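Local coordinates for TetR family Transcriptional regulator (Streptococcus agalactiae 2603V/R, PDB 3KKC), which probably binds DNA as a dimeric transcriptional regulator of the TetR family, through an N-terminal helix-turn-helix domain, at residues A[15-20]-A[51-56]; A[28-33]-A[104-109]; A[146-151]-A[169-174]; A[153-158]-A[165-170]. All coordinates share one frame; numbering follows the deposited sequence.

Contact 1: residues A[15-20]-A[51-56]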
loop_
_atom_site.group_PDB
_atom_site.type_symbol
_atom_site.label_atom_id
_atom_site.label_comp_id
_atom_site.label_asym_id
_atom_site.label_seq_id
_atom_site.Cartn_x
_atom_site.Cartn_y
_atom_site.Cartn_z
ATOM N N VAL A 15 -9.081 29.080 -14.040
ATOM C CA VAL A 15 -7.926 28.967 -13.158
ATOM C C VAL A 15 -8.297 29.074 -11.676
ATOM O O VAL A 15 -7.711 28.384 -10.855
ATOM C CB VAL A 15 -6.854 30.015 -13.517
ATOM C CG1 VAL A 15 -5.896 30.258 -12.330
ATOM C CG2 VAL A 15 -6.126 29.596 -14.793
ATOM N N ALA A 16 -9.267 29.913 -11.323
ATOM C CA ALA A 16 -9.637 30.045 -9.907
ATOM C C ALA A 16 -10.115 28.719 -9.330
ATOM O O ALA A 16 -9.749 28.346 -8.211
ATOM C CB ALA A 16 -10.686 31.111 -9.698
ATOM N N ILE A 17 -10.943 28.023 -10.101
ATOM C CA ILE A 17 -11.433 26.703 -9.730
ATOM C C ILE A 17 -10.259 25.722 -9.623
ATOM O O ILE A 17 -10.056 25.078 -8.585
ATOM C CB ILE A 17 -12.445 26.202 -10.780
ATOM C CG1 ILE A 17 -13.578 27.227 -10.937
ATOM C CG2 ILE A 17 -12.949 24.787 -10.440
ATOM C CD1 ILE A 17 -14.382 27.034 -12.196
ATOM N N TYR A 18 -9.482 25.628 -10.699
ATOM C CA TYR A 18 -8.288 24.803 -10.718
ATOM C C TYR A 18 -7.516 25.014 -9.423
ATOM O O TYR A 18 -7.316 24.074 -8.666
ATOM C CB TYR A 18 -7.431 25.172 -11.925
ATOM C CG TYR A 18 -6.318 24.196 -12.267
ATOM C CD1 TYR A 18 -6.532 23.171 -13.191
ATOM C CD2 TYR A 18 -5.051 24.315 -11.695
ATOM C CE1 TYR A 18 -5.541 22.285 -13.524
ATOM C CE2 TYR A 18 -4.037 23.419 -12.025
ATOM C CZ TYR A 18 -4.294 22.399 -12.944
ATOM O OH TYR A 18 -3.305 21.497 -13.298
ATOM N N ASN A 19 -7.106 26.251 -9.151
ATOM C CA ASN A 19 -6.271 26.526 -7.974
ATOM C C ASN A 19 -6.989 26.171 -6.662
ATOM O O ASN A 19 -6.363 25.677 -5.719
ATOM C CB ASN A 19 -5.720 27.978 -7.953
ATOM C CG ASN A 19 -4.648 28.249 -9.045
ATOM O OD1 ASN A 19 -4.000 27.332 -9.588
ATOM N ND2 ASN A 19 -4.462 29.528 -9.356
ATOM N N ALA A 20 -8.298 26.394 -6.616
ATOM C CA ALA A 20 -9.108 26.027 -5.441
ATOM C C ALA A 20 -9.069 24.525 -5.164
ATOM O O ALA A 20 -8.930 24.080 -4.023
ATOM C CB ALA A 20 -10.541 26.489 -5.613
ATOM N N SER A 51 -19.921 24.668 -16.390
ATOM C CA SER A 51 -19.700 25.079 -17.775
ATOM C C SER A 51 -18.241 24.877 -18.195
ATOM O O SER A 51 -17.882 25.096 -19.356
ATOM C CB SER A 51 -20.042 26.550 -17.951
ATOM O OG SER A 51 -18.884 27.327 -17.712
ATOM N N HIS A 52 -17.403 24.485 -17.238
ATOM C CA HIS A 52 -15.991 24.213 -17.500
ATOM C C HIS A 52 -15.609 22.769 -17.197
ATOM O O HIS A 52 -14.691 22.222 -17.815
ATOM C CB HIS A 52 -15.106 25.134 -16.668
ATOM C CG HIS A 52 -15.072 26.542 -17.162
ATOM N ND1 HIS A 52 -15.421 27.615 -16.372
ATOM C CD2 HIS A 52 -14.734 27.053 -18.369
ATOM C CE1 HIS A 52 -15.294 28.730 -17.070
ATOM N NE2 HIS A 52 -14.877 28.415 -18.283
ATOM N N TYR A 53 -16.313 22.167 -16.240
ATOM C CA TYR A 53 -15.977 20.843 -15.736
ATOM C C TYR A 53 -17.210 19.991 -15.572
ATOM O O TYR A 53 -18.019 20.236 -14.683
ATOM C CB TYR A 53 -15.275 20.963 -14.387
ATOM C CG TYR A 53 -13.990 21.747 -14.474
ATOM C CD1 TYR A 53 -12.934 21.295 -15.264
ATOM C CD2 TYR A 53 -13.833 22.944 -13.781
ATOM C CE1 TYR A 53 -11.773 22.010 -15.357
ATOM C CE2 TYR A 53 -12.671 23.663 -13.866
ATOM C CZ TYR A 53 -11.649 23.192 -14.655
ATOM O OH TYR A 53 -10.488 23.906 -14.742
ATOM N N GLU A 54 -17.343 18.985 -16.430
ATOM C CA GLU A 54 -18.446 18.032 -16.357
ATOM C C GLU A 54 -18.741 17.555 -14.928
ATOM O O GLU A 54 -19.885 17.258 -14.595
ATOM C CB GLU A 54 -18.145 16.830 -17.255
ATOM C CG GLU A 54 -19.159 15.692 -17.159
ATOM C CD GLU A 54 -18.532 14.325 -17.447
ATOM O OE1 GLU A 54 -17.280 14.217 -17.395
ATOM O OE2 GLU A 54 -19.293 13.361 -17.716
ATOM N N SER A 55 -17.707 17.480 -14.093
ATOM C CA SER A 55 -17.843 16.982 -12.731
ATOM C C SER A 55 -16.514 17.074 -12.014
ATOM O O SER A 55 -15.501 17.408 -12.622
ATOM C CB SER A 55 -18.235 15.519 -12.756
ATOM O OG SER A 55 -17.173 14.763 -13.297
ATOM N N LYS A 56 -16.501 16.744 -10.727
ATOM C CA LYS A 56 -15.246 16.778 -9.991
ATOM C C LYS A 56 -14.236 15.843 -10.643
ATOM O O LYS A 56 -13.036 16.062 -10.549
ATOM C CB LYS A 56 -15.442 16.387 -8.527
ATOM C CG LYS A 56 -15.697 14.912 -8.334
ATOM C CD LYS A 56 -15.829 14.556 -6.865
ATOM C CE LYS A 56 -14.986 15.475 -5.998
ATOM N NZ LYS A 56 -14.733 14.814 -4.685
#
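Ile17 and Tyr53 make the main contact here, their side chains lying alongside each other and running in opposite senses. CG2 of Ile17 stands anti to the backbone N while CG1 lies beside it (chi1 -56°). That rotation turns the CG2 methyl to CE2 of Tyr53 at 3.6 Å. The other branch extends to CD1, which reaches ND1 of His52 at 4.3 Å. Tyr53 has its CG anti to the carbonyl carbon (chi1 -61°), and the ring runs toward helix 4-24 with CB of His52 over one of its faces. The Tyr53 hydroxyl then lies near the plane of the Tyr18 ring, at its edge, with OH 4.3 Å from Tyr18 CD1. Tyr18 OH itself is hydrogen-bonded to Asp66. The contact belongs to the helix-turn-helix domain of TetR-type regulators: 51-56 leaves the end of the predicted DNA-binding motif and leads into helix 57-71. Val58, Leu59 and Glu62 of that helix touch Tyr53, Leu63 touches Tyr18, and Val38 and Ala42 of helix 35-42 pack on Ile17.

Contact 2: residues A[28-33]-A[104-109]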
loop_
_atom_site.group_PDB
_atom_site.type_symbol
_atom_site.label_atom_id
_atom_site.label_comp_id
_atom_site.label_asym_id
_atom_site.label_seq_id
_atom_site.Cartn_x
_atom_site.Cartn_y
_atom_site.Cartn_z
ATOM N N ASN A 28 -7.379 17.807 2.247
ATOM C CA ASN A 28 -8.400 16.762 2.183
ATOM C C ASN A 28 -8.155 15.665 1.148
ATOM O O ASN A 28 -7.439 15.869 0.165
ATOM C CB ASN A 28 -9.787 17.367 1.938
ATOM C CG ASN A 28 -10.043 18.613 2.764
ATOM O OD1 ASN A 28 -10.772 18.579 3.755
ATOM N ND2 ASN A 28 -9.452 19.727 2.347
ATOM N N ASP A 29 -8.769 14.503 1.382
ATOM C CA ASP A 29 -8.817 13.429 0.399
ATOM C C ASP A 29 -9.659 13.864 -0.799
ATOM O O ASP A 29 -10.571 14.682 -0.654
ATOM C CB ASP A 29 -9.431 12.170 1.018
ATOM C CG ASP A 29 -8.491 11.469 1.998
ATOM O OD1 ASP A 29 -8.972 10.627 2.791
ATOM O OD2 ASP A 29 -7.274 11.752 1.977
ATOM N N TYR A 30 -9.352 13.332 -1.984
ATOM C CA TYR A 30 -10.145 13.622 -3.184
ATOM C C TYR A 30 -11.564 13.123 -2.998
ATOM O O TYR A 30 -12.537 13.818 -3.355
ATOM C CB TYR A 30 -9.551 12.977 -4.444
ATOM C CG TYR A 30 -10.524 12.924 -5.610
ATOM C CD1 TYR A 30 -10.766 14.051 -6.399
ATOM C CD2 TYR A 30 -11.211 11.754 -5.919
ATOM C CE1 TYR A 30 -11.662 14.020 -7.465
ATOM C CE2 TYR A 30 -12.107 11.715 -6.985
ATOM C CZ TYR A 30 -12.329 12.862 -7.748
ATOM O OH TYR A 30 -13.204 12.824 -8.810
ATOM N N SER A 31 -11.660 11.907 -2.448
ATOM C CA SER A 31 -12.943 11.297 -2.108
ATOM C C SER A 31 -13.733 12.138 -1.098
ATOM O O SER A 31 -14.956 12.131 -1.099
ATOM C CB SER A 31 -12.776 9.823 -1.638
ATOM O OG SER A 31 -11.895 9.650 -0.526
ATOM N N LYS A 32 -13.022 12.890 -0.266
ATOM C CA LYS A 32 -13.646 13.676 0.798
ATOM C C LYS A 32 -14.095 15.116 0.416
ATOM O O LYS A 32 -14.985 15.657 1.064
ATOM C CB LYS A 32 -12.750 13.658 2.053
ATOM C CG LYS A 32 -13.293 14.380 3.291
ATOM C CD LYS A 32 -12.661 15.776 3.457
ATOM C CE LYS A 32 -13.104 16.450 4.759
ATOM N NZ LYS A 32 -12.936 17.946 4.736
ATOM N N ILE A 33 -13.526 15.739 -0.619
ATOM C CA ILE A 33 -14.020 17.085 -1.000
ATOM C C ILE A 33 -15.270 17.053 -1.886
ATOM O O ILE A 33 -15.487 16.106 -2.633
ATOM C CB ILE A 33 -12.970 17.981 -1.724
ATOM C CG1 ILE A 33 -13.082 17.820 -3.240
ATOM C CG2 ILE A 33 -11.549 17.754 -1.202
ATOM C CD1 ILE A 33 -11.965 18.472 -3.981
ATOM N N SER A 104 -2.648 10.277 0.241
ATOM C CA SER A 104 -4.064 10.184 0.514
ATOM C C SER A 104 -4.540 8.778 0.144
ATOM O O SER A 104 -5.654 8.365 0.508
ATOM C CB SER A 104 -4.818 11.220 -0.317
ATOM O OG SER A 104 -4.873 10.815 -1.678
ATOM N N ASP A 105 -3.699 8.056 -0.592
ATOM C CA ASP A 105 -4.069 6.735 -1.081
ATOM C C ASP A 105 -5.152 6.752 -2.151
ATOM O O ASP A 105 -5.687 5.689 -2.482
ATOM C CB ASP A 105 -4.561 5.843 0.070
ATOM C CG ASP A 105 -3.432 5.253 0.882
ATOM O OD1 ASP A 105 -2.303 5.155 0.346
ATOM O OD2 ASP A 105 -3.681 4.880 2.050
ATOM N N ASP A 106 -5.510 7.919 -2.680
ATOM C CA ASP A 106 -6.540 7.927 -3.709
ATOM C C ASP A 106 -6.182 6.902 -4.768
ATOM O O ASP A 106 -5.180 7.051 -5.463
ATOM C CB ASP A 106 -6.699 9.284 -4.363
ATOM C CG ASP A 106 -7.740 9.263 -5.469
ATOM O OD1 ASP A 106 -8.937 9.463 -5.173
ATOM O OD2 ASP A 106 -7.369 9.025 -6.635
ATOM N N PRO A 107 -7.002 5.848 -4.890
ATOM C CA PRO A 107 -6.693 4.716 -5.779
ATOM C C PRO A 107 -6.378 5.159 -7.226
ATOM O O PRO A 107 -5.473 4.581 -7.863
ATOM C CB PRO A 107 -7.976 3.863 -5.718
ATOM C CG PRO A 107 -9.043 4.823 -5.260
ATOM C CD PRO A 107 -8.339 5.723 -4.288
ATOM N N TYR A 108 -7.110 6.163 -7.720
ATOM C CA TYR A 108 -6.925 6.678 -9.079
ATOM C C TYR A 108 -5.578 7.392 -9.281
ATOM O O TYR A 108 -4.917 7.208 -10.308
ATOM C CB TYR A 108 -8.063 7.630 -9.472
ATOM C CG TYR A 108 -7.841 8.323 -10.805
ATOM C CD1 TYR A 108 -8.403 7.816 -11.965
ATOM C CD2 TYR A 108 -7.047 9.473 -10.897
ATOM C CE1 TYR A 108 -8.189 8.420 -13.174
ATOM C CE2 TYR A 108 -6.833 10.098 -12.107
ATOM C CZ TYR A 108 -7.399 9.572 -13.252
ATOM O OH TYR A 108 -7.211 10.194 -14.483
ATOM N N PHE A 109 -5.177 8.226 -8.325
ATOM C CA PHE A 109 -3.884 8.865 -8.449
ATOM C C PHE A 109 -2.763 7.833 -8.356
ATOM O O PHE A 109 -1.788 7.912 -9.100
ATOM C CB PHE A 109 -3.657 9.964 -7.419
ATOM C CG PHE A 109 -2.277 10.511 -7.467
ATOM C CD1 PHE A 109 -1.980 11.612 -8.269
ATOM C CD2 PHE A 109 -1.248 9.881 -6.781
ATOM C CE1 PHE A 109 -0.694 12.100 -8.356
ATOM C CE2 PHE A 109 0.051 10.370 -6.863
ATOM C CZ PHE A 109 0.323 11.495 -7.655
#
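Tyr30 and Asp106 meet because both hold CG opposite the backbone N, at chi1 164° and 178°, which carries the ring and the carboxylate toward each other. In the TetR fold the site joins the loop 28-33, between helices 4-24 and 35-42 of the DNA-binding domain, to the turn after helix 98-103 and the first turn of helix 107-129 in the C-terminal region. Asp106 OD1 sits 3.3 Å from CD2 of Tyr30, with the carboxylate plane 86° from the ring. The other oxygen, OD2, accepts from Phe109 N at 2.9 Å through its anti lone pair, which makes Asp106 the N-cap of helix 107-129 and limits its rotation. Ser104 forms an ST turn just before it: Asp106 N donates to Ser104 OG at 3.1 Å, and the same OG is hydrogen-bonded to Leu101 O. Lys56 makes a cation-pi contact with Tyr30, and Phe21 and Leu60 pack on Tyr30. Beside the Tyr30-Asp106 pair, the carboxylate oxygen OD2 of Asp29 meets CB of Ser104 at 3.4 Å.

Contact 3: residues A[146-151]-A[169-174]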
loop_
_atom_site.group_PDB
_atom_site.type_symbol
_atom_site.label_atom_id
_atom_site.label_comp_id
_atom_site.label_asym_id
_atom_site.label_seq_id
_atom_site.Cartn_x
_atom_site.Cartn_y
_atom_site.Cartn_z
ATOM N N SER A 146 7.657 -0.908 -7.011
ATOM C CA SER A 146 6.990 -0.834 -5.726
ATOM C C SER A 146 7.903 -0.306 -4.619
ATOM O O SER A 146 7.444 0.396 -3.712
ATOM C CB SER A 146 6.409 -2.191 -5.335
ATOM O OG SER A 146 6.614 -2.407 -3.951
ATOM N N SER A 147 9.188 -0.643 -4.669
ATOM C CA SER A 147 10.093 -0.133 -3.645
ATOM C C SER A 147 10.419 1.358 -3.898
ATOM O O SER A 147 10.764 2.111 -2.981
ATOM C CB SER A 147 11.375 -0.950 -3.607
ATOM O OG SER A 147 12.238 -0.519 -4.646
ATOM N N PHE A 148 10.316 1.788 -5.149
ATOM C CA PHE A 148 10.466 3.207 -5.413
ATOM C C PHE A 148 9.292 3.968 -4.789
ATOM O O PHE A 148 9.511 4.873 -3.970
ATOM C CB PHE A 148 10.610 3.500 -6.907
ATOM C CG PHE A 148 10.706 4.965 -7.224
ATOM C CD1 PHE A 148 11.919 5.619 -7.157
ATOM C CD2 PHE A 148 9.577 5.687 -7.584
ATOM C CE1 PHE A 148 12.005 6.951 -7.452
ATOM C CE2 PHE A 148 9.661 7.014 -7.881
ATOM C CZ PHE A 148 10.869 7.647 -7.812
ATOM N N ILE A 149 8.064 3.581 -5.146
ATOM C CA ILE A 149 6.868 4.219 -4.590
ATOM C C ILE A 149 6.870 4.209 -3.072
ATOM O O ILE A 149 6.577 5.226 -2.439
ATOM C CB ILE A 149 5.547 3.599 -5.084
ATOM C CG1 ILE A 149 5.497 3.577 -6.610
ATOM C CG2 ILE A 149 4.381 4.429 -4.612
ATOM C CD1 ILE A 149 4.266 2.934 -7.151
ATOM N N GLU A 150 7.227 3.078 -2.481
ATOM C CA GLU A 150 7.242 2.979 -1.025
ATOM C C GLU A 150 8.376 3.763 -0.355
ATOM O O GLU A 150 8.170 4.389 0.683
ATOM C CB GLU A 150 7.234 1.520 -0.569
ATOM C CG GLU A 150 6.077 1.186 0.361
ATOM C CD GLU A 150 4.728 1.267 -0.332
ATOM O OE1 GLU A 150 4.580 0.716 -1.448
ATOM O OE2 GLU A 150 3.811 1.883 0.244
ATOM N N THR A 151 9.575 3.753 -0.925
ATOM C CA THR A 151 10.612 4.606 -0.352
ATOM C C THR A 151 10.050 6.023 -0.270
ATOM O O THR A 151 10.069 6.651 0.795
ATOM C CB THR A 151 11.919 4.594 -1.171
ATOM O OG1 THR A 151 12.577 3.341 -0.987
ATOM C CG2 THR A 151 12.870 5.728 -0.725
ATOM N N LYS A 169 20.062 8.518 -3.583
ATOM C CA LYS A 169 21.300 7.784 -3.420
ATOM C C LYS A 169 21.056 6.473 -2.686
ATOM O O LYS A 169 21.331 5.385 -3.209
ATOM C CB LYS A 169 22.299 8.659 -2.642
ATOM C CG LYS A 169 23.491 7.925 -2.047
ATOM C CD LYS A 169 24.231 8.798 -1.039
ATOM C CE LYS A 169 25.531 8.138 -0.581
ATOM N NZ LYS A 169 26.148 8.849 0.578
ATOM N N TYR A 170 20.560 6.592 -1.461
ATOM C CA TYR A 170 20.278 5.438 -0.619
ATOM C C TYR A 170 19.314 4.463 -1.290
ATOM O O TYR A 170 19.346 3.270 -1.029
ATOM C CB TYR A 170 19.762 5.888 0.748
ATOM C CG TYR A 170 20.808 6.658 1.512
ATOM C CD1 TYR A 170 22.116 6.192 1.573
ATOM C CD2 TYR A 170 20.501 7.846 2.164
ATOM C CE1 TYR A 170 23.101 6.890 2.268
ATOM C CE2 TYR A 170 21.480 8.557 2.867
ATOM C CZ TYR A 170 22.784 8.071 2.915
ATOM O OH TYR A 170 23.780 8.753 3.605
ATOM N N TYR A 171 18.481 4.955 -2.187
ATOM C CA TYR A 171 17.601 4.056 -2.889
ATOM C C TYR A 171 18.342 3.304 -3.995
ATOM O O TYR A 171 18.209 2.082 -4.135
ATOM C CB TYR A 171 16.388 4.802 -3.452
ATOM C CG TYR A 171 15.602 3.949 -4.416
ATOM C CD1 TYR A 171 14.692 3.009 -3.964
ATOM C CD2 TYR A 171 15.814 4.049 -5.782
ATOM C CE1 TYR A 171 13.993 2.202 -4.855
ATOM C CE2 TYR A 171 15.122 3.258 -6.670
ATOM C CZ TYR A 171 14.212 2.340 -6.207
ATOM O OH TYR A 171 13.536 1.567 -7.126
ATOM N N LEU A 172 19.114 4.039 -4.784
ATOM C CA LEU A 172 19.839 3.459 -5.908
ATOM C C LEU A 172 20.879 2.430 -5.444
ATOM O O LEU A 172 21.086 1.403 -6.097
ATOM C CB LEU A 172 20.501 4.568 -6.720
ATOM C CG LEU A 172 19.935 4.897 -8.111
ATOM C CD1 LEU A 172 18.563 4.242 -8.440
ATOM C CD2 LEU A 172 19.894 6.413 -8.342
ATOM N N THR A 173 21.526 2.692 -4.311
ATOM C CA THR A 173 22.494 1.735 -3.796
ATOM C C THR A 173 21.755 0.498 -3.269
ATOM O O THR A 173 22.224 -0.635 -3.425
ATOM C CB THR A 173 23.439 2.349 -2.723
ATOM O OG1 THR A 173 22.663 2.859 -1.637
ATOM C CG2 THR A 173 24.275 3.494 -3.316
HETATM N N MSE A 174 20.582 0.712 -2.675
HETATM C CA MSE A 174 19.781 -0.398 -2.155
HETATM C C MSE A 174 19.328 -1.366 -3.232
HETATM O O MSE A 174 19.211 -2.560 -2.974
HETATM C CB MSE A 174 18.572 0.097 -1.376
HETATM C CG MSE A 174 18.848 0.327 0.088
HETATM SE SE MSE A 174 19.820 -1.172 0.846
HETATM C CE MSE A 174 18.426 -2.548 0.712
#
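Segments 146-151 and 169-174 run nearly antiparallel, their axes at 154° and 11.2 Å apart at closest approach, with Thr151 and Tyr171 nearest in the backbone. Tyr171 spans the distance between the two helices. Its CG is anti to the backbone N (chi1 169°), which sends the ring across to helix 137-157. Phe148 presents an edge to one face of this ring, a T-shaped pair with centroids 5.7 Å apart and planes at 77°; CD1 of Phe148 is the atom over the face, offset toward the rim. Ser147 lies in the plane of the tyrosine ring, at its edge, with OG 3.2 Å from Tyr171 CE1. At the far end of the ring CB of Phe148 touches the hydroxyl, OH, at 3.5 Å. That buried hydroxyl is hydrogen-bonded to Leu144 O, which also takes a bond from Ser147 OG. Thr151 turns its own hydroxyl back along the helix: OG1 and N both bond to Ser147 O, from opposite faces of the carbonyl plane. Leu117 of helix 107-129 packs on Phe148, and Phe139 and Phe143 of the second subunit touch Thr151 and Met174 (selenomethionine), placing this helix pair at the dimer interface.

Contact 4: residues A[153-158]-A[165-170]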
loop_
_atom_site.group_PDB
_atom_site.type_symbol
_atom_site.label_atom_id
_atom_site.label_comp_id
_atom_site.label_asym_id
_atom_site.label_seq_id
_atom_site.Cartn_x
_atom_site.Cartn_y
_atom_site.Cartn_z
ATOM N N LYS A 153 6.823 7.355 -0.409
ATOM C CA LYS A 153 5.802 7.586 0.625
ATOM C C LYS A 153 6.421 7.730 2.001
ATOM O O LYS A 153 6.040 8.597 2.775
ATOM C CB LYS A 153 4.755 6.455 0.675
ATOM C CG LYS A 153 3.656 6.545 -0.363
ATOM C CD LYS A 153 3.069 5.172 -0.634
ATOM C CE LYS A 153 1.603 5.061 -0.190
ATOM N NZ LYS A 153 1.376 3.846 0.653
ATOM N N TRP A 154 7.358 6.849 2.322
ATOM C CA TRP A 154 7.932 6.829 3.661
ATOM C C TRP A 154 8.642 8.179 3.936
ATOM O O TRP A 154 8.500 8.784 5.010
ATOM C CB TRP A 154 8.870 5.610 3.812
ATOM C CG TRP A 154 9.816 5.743 4.946
ATOM C CD1 TRP A 154 9.590 5.389 6.243
ATOM C CD2 TRP A 154 11.144 6.318 4.905
ATOM N NE1 TRP A 154 10.698 5.700 7.016
ATOM C CE2 TRP A 154 11.662 6.274 6.221
ATOM C CE3 TRP A 154 11.935 6.862 3.890
ATOM C CZ2 TRP A 154 12.963 6.756 6.554
ATOM C CZ3 TRP A 154 13.252 7.357 4.223
ATOM C CH2 TRP A 154 13.734 7.292 5.544
ATOM N N TRP A 155 9.380 8.641 2.931
ATOM C CA TRP A 155 10.149 9.874 2.998
ATOM C C TRP A 155 9.219 11.077 3.217
ATOM O O TRP A 155 9.507 11.966 4.019
ATOM C CB TRP A 155 10.947 10.008 1.696
ATOM C CG TRP A 155 11.773 11.260 1.528
ATOM C CD1 TRP A 155 12.742 11.730 2.369
ATOM C CD2 TRP A 155 11.728 12.171 0.418
ATOM N NE1 TRP A 155 13.281 12.879 1.861
ATOM C CE2 TRP A 155 12.681 13.171 0.665
ATOM C CE3 TRP A 155 10.968 12.235 -0.759
ATOM C CZ2 TRP A 155 12.902 14.228 -0.223
ATOM C CZ3 TRP A 155 11.189 13.281 -1.638
ATOM C CH2 TRP A 155 12.148 14.264 -1.365
ATOM N N LEU A 156 8.089 11.079 2.522
ATOM C CA LEU A 156 7.112 12.153 2.653
ATOM C C LEU A 156 6.429 12.197 4.040
ATOM O O LEU A 156 6.001 13.269 4.488
ATOM C CB LEU A 156 6.079 12.079 1.511
ATOM C CG LEU A 156 6.644 12.322 0.098
ATOM C CD1 LEU A 156 5.672 11.936 -0.996
ATOM C CD2 LEU A 156 7.070 13.777 -0.109
ATOM N N HIS A 157 6.321 11.050 4.715
ATOM C CA HIS A 157 5.752 11.021 6.069
ATOM C C HIS A 157 6.789 11.493 7.065
ATOM O O HIS A 157 6.479 11.729 8.230
ATOM C CB HIS A 157 5.346 9.610 6.503
ATOM C CG HIS A 157 4.120 9.080 5.832
ATOM N ND1 HIS A 157 4.172 8.136 4.828
ATOM C CD2 HIS A 157 2.807 9.330 6.048
ATOM C CE1 HIS A 157 2.944 7.842 4.440
ATOM N NE2 HIS A 157 2.097 8.551 5.166
ATOM N N GLN A 158 8.036 11.583 6.617
ATOM C CA GLN A 158 9.131 11.948 7.502
ATOM C C GLN A 158 9.113 13.439 7.815
ATOM O O GLN A 158 8.992 14.271 6.910
ATOM C CB GLN A 158 10.468 11.548 6.885
ATOM C CG GLN A 158 10.695 10.043 6.801
ATOM C CD GLN A 158 10.858 9.392 8.170
ATOM O OE1 GLN A 158 9.975 8.659 8.623
ATOM N NE2 GLN A 158 11.994 9.661 8.837
ATOM N N GLU A 165 18.616 14.299 -2.962
ATOM C CA GLU A 165 19.781 13.601 -3.490
ATOM C C GLU A 165 20.256 12.448 -2.580
ATOM O O GLU A 165 20.598 11.372 -3.064
ATOM C CB GLU A 165 20.918 14.590 -3.791
ATOM C CG GLU A 165 20.668 15.978 -3.218
ATOM C CD GLU A 165 20.169 16.963 -4.255
ATOM O OE1 GLU A 165 19.490 17.933 -3.854
ATOM O OE2 GLU A 165 20.466 16.773 -5.459
ATOM N N ASP A 166 20.280 12.678 -1.272
ATOM C CA ASP A 166 20.508 11.592 -0.328
ATOM C C ASP A 166 19.525 10.422 -0.522
ATOM O O ASP A 166 19.927 9.269 -0.612
ATOM C CB ASP A 166 20.448 12.119 1.107
ATOM C CG ASP A 166 21.725 12.845 1.510
ATOM O OD1 ASP A 166 22.718 12.718 0.766
ATOM O OD2 ASP A 166 21.742 13.527 2.562
ATOM N N LEU A 167 18.236 10.713 -0.594
ATOM C CA LEU A 167 17.261 9.644 -0.757
ATOM C C LEU A 167 17.439 8.917 -2.091
ATOM O O LEU A 167 17.330 7.686 -2.161
ATOM C CB LEU A 167 15.827 10.173 -0.630
ATOM C CG LEU A 167 14.735 9.098 -0.724
ATOM C CD1 LEU A 167 14.148 8.696 0.664
ATOM C CD2 LEU A 167 13.641 9.509 -1.699
ATOM N N LEU A 168 17.692 9.672 -3.154
ATOM C CA LEU A 168 17.886 9.055 -4.458
ATOM C C LEU A 168 19.100 8.130 -4.406
ATOM O O LEU A 168 19.162 7.099 -5.077
ATOM C CB LEU A 168 18.105 10.112 -5.528
ATOM C CG LEU A 168 18.301 9.453 -6.891
ATOM C CD1 LEU A 168 17.018 8.707 -7.318
ATOM C CD2 LEU A 168 18.755 10.471 -7.934
ATOM N N LYS A 169 20.062 8.518 -3.583
ATOM C CA LYS A 169 21.300 7.784 -3.420
ATOM C C LYS A 169 21.056 6.473 -2.686
ATOM O O LYS A 169 21.331 5.385 -3.209
ATOM C CB LYS A 169 22.299 8.659 -2.642
ATOM C CG LYS A 169 23.491 7.925 -2.047
ATOM C CD LYS A 169 24.231 8.798 -1.039
ATOM C CE LYS A 169 25.531 8.138 -0.581
ATOM N NZ LYS A 169 26.148 8.849 0.578
ATOM N N TYR A 170 20.560 6.592 -1.461
ATOM C CA TYR A 170 20.278 5.438 -0.619
ATOM C C TYR A 170 19.314 4.463 -1.290
ATOM O O TYR A 170 19.346 3.270 -1.029
ATOM C CB TYR A 170 19.762 5.888 0.748
ATOM C CG TYR A 170 20.808 6.658 1.512
ATOM C CD1 TYR A 170 22.116 6.192 1.573
ATOM C CD2 TYR A 170 20.501 7.846 2.164
ATOM C CE1 TYR A 170 23.101 6.890 2.268
ATOM C CE2 TYR A 170 21.480 8.557 2.867
ATOM C CZ TYR A 170 22.784 8.071 2.915
ATOM O OH TYR A 170 23.780 8.753 3.605
#
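Two indole rings receive Leu167 differently: Trp155 offers a face, Trp154 an edge. CD2 of Leu167 lies over one face of the Trp155 ring, off its centre, in a CH-pi contact 4.3 Å from the six-membered ring centroid and 28° from the ring normal. The second methyl, CD1, sits nearer the root of the same indole, 3.6 Å from Trp155 CG, and also reaches the edge of Trp154, in plane, with Trp154 CZ3 at 3.9 Å. One face of the Trp154 ring carries CG of Gln158, centred above it. Both tryptophans hold CG anti to the backbone N (chi1 161° and 177°); they are neighbours in sequence, and their indoles leave the helix in different directions, both reaching Leu167. Leu167 has the same first torsion and points at Trp155, its two methyls forked over the indole. This is the helical hairpin that ends the TetR C-terminal domain: helix 137-157 turns through a short loop into helix 164-175. Met162 of that loop touches Trp154 and Leu167, and its carbonyl oxygen accepts a hydrogen bond from Trp155 NE1, fixing the polar edge of the indole. In the second subunit, Gln142 packs on Trp154 and Phe139 on Leu167.

How the contacts relate
From the N terminus, contact 1 closes the helix-turn-helix region, joining helix 4-24 to the loop before helix 57-71. Contact 2 starts within the span 15-56 that contact 1 closes but ends beyond it, at the start of helix 107-129, so the two cross; it ties the DNA-binding domain to the C-terminal region. Lys56 of contact 1 also bridges them, with probable hydrogen bonds to the carbonyl oxygens of Tyr30 and Ile33. Contacts 3 and 4 follow contacts 1 and 2 in the chain; 153-170 falls within 146-174, the two sharing Lys169 and Tyr170, and both join helices 137-157 and 164-175 beside the second subunit.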